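Local structure of enterotoxin type A (Staphylococcus aureus, 1DYQ) at residues W64-F72 against T101-V112. The protein acts as a superantigen and food-poisoning toxin, binding MHC class II and T-cell receptor molecules to trigger activation of T cells. The protein carries 3 engineered substitutions. Numbering follows the deposited sequence.
Sequences WYNDLLVRF and TPNKTACMYGGV. Engineered in segment 64-72: Arg71 (natural residue Asp). With SO4 (sulfate ion), chain C.
Lys104 lies against Trp64, and its side chain is easily followed outward. CB sits 3.2 Å from Trp64 O; CG faces the five-membered part of the indole in a CH-pi contact; CD and CE then run past Asn66 ND2, with CE 3.0 Å from Trp64 O. Bends at chi3 (98°) and chi4 (54°) turn NZ back over the six-membered ring, 3.5 Å from its centroid, a cation-pi contact over the face. One water, in the indole plane, accepts from both Trp64 NE1 and Lys104 N. Lys104 O takes Asn66 N at 2.9 Å and, weakly, Asp67 N. Next door Ala106 CB stands over the centre of the Tyr65 ring, 3.4 Å from the centroid, while Tyr65 OH donates to a sulfate oxygen and also bonds with Gly94. Beyond, 67-71 and 105-109 pair in parallel, Leu69 N giving a nearly straight bond to Ala106 O (2.8 Å). On the Cys107 face, the engineered Arg71 runs alongside Tyr109, whose CE1 comes over one face of the guanidinium, planes 38° apart; Arg71 NH1 is hydrogen-bonded to Gln96 O. Val70, Phe72 and Val112 pack at the far end, Phe72 and Val112 also touching helix 75-81. This is the parallel strand pair within the mixed sheet of the superantigen's OB-fold domain.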
loop_
_atom_site.group_PDB
_atom_site.type_symbol
_atom_site.label_atom_id
_atom_site.label_comp_id
_atom_site.label_asym_id
_atom_site.label_seq_id
_atom_site.Cartn_x
_atom_site.Cartn_y
_atom_site.Cartn_z
ATOM N N TRP A 64 21.074 2.209 6.572
ATOM C CA TRP A 64 21.518 0.911 6.107
ATOM C C TRP A 64 21.517 0.772 4.615
ATOM O O TRP A 64 22.444 0.213 4.006
ATOM C CB TRP A 64 20.711 -0.241 6.752
ATOM C CG TRP A 64 21.406 -1.569 6.534
ATOM C CD1 TRP A 64 21.027 -2.577 5.718
ATOM C CD2 TRP A 64 22.630 -1.981 7.151
ATOM N NE1 TRP A 64 21.940 -3.612 5.768
ATOM C CE2 TRP A 64 22.920 -3.268 6.674
ATOM C CE3 TRP A 64 23.503 -1.387 8.076
ATOM C CZ2 TRP A 64 24.045 -3.988 7.092
ATOM C CZ3 TRP A 64 24.614 -2.106 8.487
ATOM C CH2 TRP A 64 24.876 -3.386 7.993
ATOM N N TYR A 65 20.457 1.244 3.927
ATOM C CA TYR A 65 20.322 0.970 2.527
ATOM C C TYR A 65 21.059 1.980 1.633
ATOM O O TYR A 65 21.057 3.161 1.874
ATOM C CB TYR A 65 18.839 0.954 2.087
ATOM C CG TYR A 65 17.975 0.143 3.044
ATOM C CD1 TYR A 65 18.270 -1.176 3.329
ATOM C CD2 TYR A 65 16.828 0.702 3.581
ATOM C CE1 TYR A 65 17.481 -1.920 4.201
ATOM C CE2 TYR A 65 16.044 -0.023 4.463
ATOM C CZ TYR A 65 16.378 -1.328 4.762
ATOM O OH TYR A 65 15.596 -2.051 5.653
ATOM N N ASN A 66 21.501 1.447 0.491
ATOM C CA ASN A 66 22.021 2.269 -0.580
ATOM C C ASN A 66 21.137 2.158 -1.821
ATOM O O ASN A 66 20.936 3.155 -2.499
ATOM C CB ASN A 66 23.454 1.799 -0.947
ATOM C CG ASN A 66 24.442 2.159 0.141
ATOM O OD1 ASN A 66 24.400 3.236 0.716
ATOM N ND2 ASN A 66 25.328 1.209 0.455
ATOM N N ASP A 67 20.625 0.972 -2.098
ATOM C CA ASP A 67 19.861 0.701 -3.304
ATOM C C ASP A 67 18.396 0.336 -2.978
ATOM O O ASP A 67 18.131 -0.198 -1.915
ATOM C CB ASP A 67 20.472 -0.502 -4.043
ATOM C CG ASP A 67 21.901 -0.278 -4.497
ATOM O OD1 ASP A 67 22.382 0.866 -4.520
ATOM O OD2 ASP A 67 22.558 -1.292 -4.851
ATOM N N LEU A 68 17.535 0.624 -3.944
ATOM C CA LEU A 68 16.123 0.219 -3.842
ATOM C C LEU A 68 15.763 -0.735 -4.968
ATOM O O LEU A 68 15.950 -0.407 -6.165
ATOM C CB LEU A 68 15.228 1.478 -3.941
ATOM C CG LEU A 68 13.707 1.179 -3.997
ATOM C CD1 LEU A 68 13.239 0.633 -2.651
ATOM C CD2 LEU A 68 12.943 2.480 -4.313
ATOM N N LEU A 69 15.291 -1.916 -4.650
ATOM C CA LEU A 69 14.865 -2.904 -5.582
ATOM C C LEU A 69 13.332 -2.977 -5.656
ATOM O O LEU A 69 12.751 -3.266 -4.594
ATOM C CB LEU A 69 15.426 -4.291 -5.221
ATOM C CG LEU A 69 15.092 -5.396 -6.193
ATOM C CD1 LEU A 69 15.742 -5.162 -7.562
ATOM C CD2 LEU A 69 15.461 -6.774 -5.664
ATOM N N VAL A 70 12.759 -2.713 -6.788
ATOM C CA VAL A 70 11.286 -2.802 -6.937
ATOM C C VAL A 70 10.950 -4.138 -7.517
ATOM O O VAL A 70 11.517 -4.557 -8.564
ATOM C CB VAL A 70 10.733 -1.667 -7.797
ATOM C CG1 VAL A 70 9.199 -1.780 -7.875
ATOM C CG2 VAL A 70 11.137 -0.316 -7.244
ATOM N N ARG A 71 10.043 -4.894 -6.917
ATOM C CA ARG A 71 9.666 -6.221 -7.298
ATOM C C ARG A 71 8.248 -6.271 -7.912
ATOM O O ARG A 71 7.377 -5.570 -7.357
ATOM C CB ARG A 71 9.686 -7.187 -6.094
ATOM C CG ARG A 71 11.014 -7.223 -5.353
ATOM C CD ARG A 71 10.992 -8.206 -4.154
ATOM N NE ARG A 71 10.711 -9.549 -4.606
ATOM C CZ ARG A 71 10.419 -10.601 -3.856
ATOM N NH1 ARG A 71 10.368 -10.513 -2.545
ATOM N NH2 ARG A 71 10.146 -11.773 -4.461
ATOM N N PHE A 72 8.118 -6.913 -9.020
ATOM C CA PHE A 72 6.815 -7.027 -9.707
ATOM C C PHE A 72 6.442 -8.492 -9.896
ATOM O O PHE A 72 7.267 -9.398 -9.917
ATOM C CB PHE A 72 6.916 -6.336 -11.072
ATOM C CG PHE A 72 7.319 -4.913 -11.049
ATOM C CD1 PHE A 72 6.398 -3.882 -10.810
ATOM C CD2 PHE A 72 8.648 -4.535 -11.210
ATOM C CE1 PHE A 72 6.788 -2.564 -10.802
ATOM C CE2 PHE A 72 9.044 -3.219 -11.198
ATOM C CZ PHE A 72 8.108 -2.213 -11.018
ATOM N N THR A 101 19.315 -11.186 -2.147
ATOM C CA THR A 101 19.343 -9.764 -2.602
ATOM C C THR A 101 20.577 -9.156 -1.940
ATOM O O THR A 101 20.873 -9.474 -0.789
ATOM C CB THR A 101 18.055 -9.058 -2.124
ATOM O OG1 THR A 101 16.938 -9.742 -2.749
ATOM C CG2 THR A 101 17.994 -7.613 -2.561
ATOM N N PRO A 102 21.256 -8.261 -2.631
ATOM C CA PRO A 102 22.494 -7.700 -2.102
ATOM C C PRO A 102 22.313 -6.995 -0.790
ATOM O O PRO A 102 21.268 -6.437 -0.437
ATOM C CB PRO A 102 23.027 -6.846 -3.214
ATOM C CG PRO A 102 22.445 -7.451 -4.468
ATOM C CD PRO A 102 21.035 -7.873 -4.032
ATOM N N ASN A 103 23.338 -7.170 0.064
ATOM C CA ASN A 103 23.437 -6.452 1.331
ATOM C C ASN A 103 23.098 -4.956 1.034
ATOM O O ASN A 103 23.628 -4.455 0.024
ATOM C CB ASN A 103 24.976 -6.363 1.663
ATOM C CG ASN A 103 25.479 -7.482 2.508
ATOM O OD1 ASN A 103 25.171 -7.570 3.707
ATOM N ND2 ASN A 103 26.300 -8.360 1.941
ATOM N N LYS A 104 22.481 -4.258 1.894
ATOM C CA LYS A 104 22.171 -2.845 1.871
ATOM C C LYS A 104 21.238 -2.507 0.719
ATOM O O LYS A 104 21.136 -1.371 0.235
ATOM C CB LYS A 104 23.439 -1.998 1.865
ATOM C CG LYS A 104 24.418 -2.252 3.030
ATOM C CD LYS A 104 25.628 -1.291 2.862
ATOM C CE LYS A 104 25.425 -0.059 3.762
ATOM N NZ LYS A 104 25.189 -0.533 5.179
ATOM N N THR A 105 20.491 -3.495 0.242
ATOM C CA THR A 105 19.446 -3.209 -0.772
ATOM C C THR A 105 18.118 -3.290 -0.012
ATOM O O THR A 105 17.910 -4.206 0.805
ATOM C CB THR A 105 19.467 -4.215 -1.913
ATOM O OG1 THR A 105 20.726 -4.042 -2.609
ATOM C CG2 THR A 105 18.342 -3.987 -2.925
ATOM N N ALA A 106 17.200 -2.381 -0.277
ATOM C CA ALA A 106 15.854 -2.481 0.341
ATOM C C ALA A 106 14.834 -2.819 -0.717
ATOM O O ALA A 106 15.050 -2.431 -1.883
ATOM C CB ALA A 106 15.454 -1.139 0.965
ATOM N N CYS A 107 13.755 -3.545 -0.449
ATOM C CA CYS A 107 12.823 -3.931 -1.478
ATOM C C CYS A 107 11.426 -3.327 -1.253
ATOM O O CYS A 107 10.986 -3.126 -0.125
ATOM C CB CYS A 107 12.689 -5.468 -1.549
ATOM S SG CYS A 107 14.273 -6.240 -2.105
ATOM N N MET A 108 10.800 -3.002 -2.359
ATOM C CA MET A 108 9.392 -2.525 -2.352
ATOM C C MET A 108 8.622 -3.360 -3.343
ATOM O O MET A 108 9.189 -3.791 -4.387
ATOM C CB MET A 108 9.414 -1.068 -2.747
ATOM C CG MET A 108 8.211 -0.418 -3.323
ATOM S SD MET A 108 8.482 1.394 -3.310
ATOM C CE MET A 108 8.663 1.698 -5.040
ATOM N N TYR A 109 7.349 -3.632 -3.109
ATOM C CA TYR A 109 6.498 -4.354 -4.004
ATOM C C TYR A 109 5.652 -3.393 -4.849
ATOM O O TYR A 109 4.890 -2.613 -4.254
ATOM C CB TYR A 109 5.555 -5.269 -3.234
ATOM C CG TYR A 109 6.170 -6.429 -2.497
ATOM C CD1 TYR A 109 6.643 -7.529 -3.210
ATOM C CD2 TYR A 109 6.139 -6.478 -1.113
ATOM C CE1 TYR A 109 7.137 -8.639 -2.522
ATOM C CE2 TYR A 109 6.610 -7.583 -0.431
ATOM C CZ TYR A 109 7.125 -8.636 -1.150
ATOM O OH TYR A 109 7.540 -9.770 -0.457
ATOM N N GLY A 110 5.898 -3.343 -6.139
ATOM C CA GLY A 110 5.144 -2.353 -6.959
ATOM C C GLY A 110 5.434 -0.937 -6.553
ATOM O O GLY A 110 6.567 -0.551 -6.212
ATOM N N GLY A 111 4.394 -0.077 -6.548
ATOM C CA GLY A 111 4.551 1.311 -6.163
ATOM C C GLY A 111 4.924 2.243 -7.305
ATOM O O GLY A 111 5.287 3.401 -6.994
ATOM N N VAL A 112 4.947 1.774 -8.542
ATOM C CA VAL A 112 5.472 2.601 -9.638
ATOM C C VAL A 112 4.378 3.067 -10.585
ATOM O O VAL A 112 3.501 2.304 -10.964
ATOM C CB VAL A 112 6.476 1.733 -10.444
ATOM C CG1 VAL A 112 7.158 2.545 -11.543
ATOM C CG2 VAL A 112 7.519 1.179 -9.486
HETATM S S SO4 C . 15.784 -4.988 7.543
HETATM O O1 SO4 C . 15.715 -4.756 8.982
HETATM O O2 SO4 C . 16.682 -4.056 6.799
HETATM O O3 SO4 C . 14.365 -4.771 6.931
HETATM O O4 SO4 C . 16.096 -6.432 7.230
HETATM O O HOH W 1 21.175 -5.521 3.763
HETATM O O HOH W 2 21.679 -3.831 -5.035
HETATM O O HOH W 3 8.528 -11.982 -0.287
#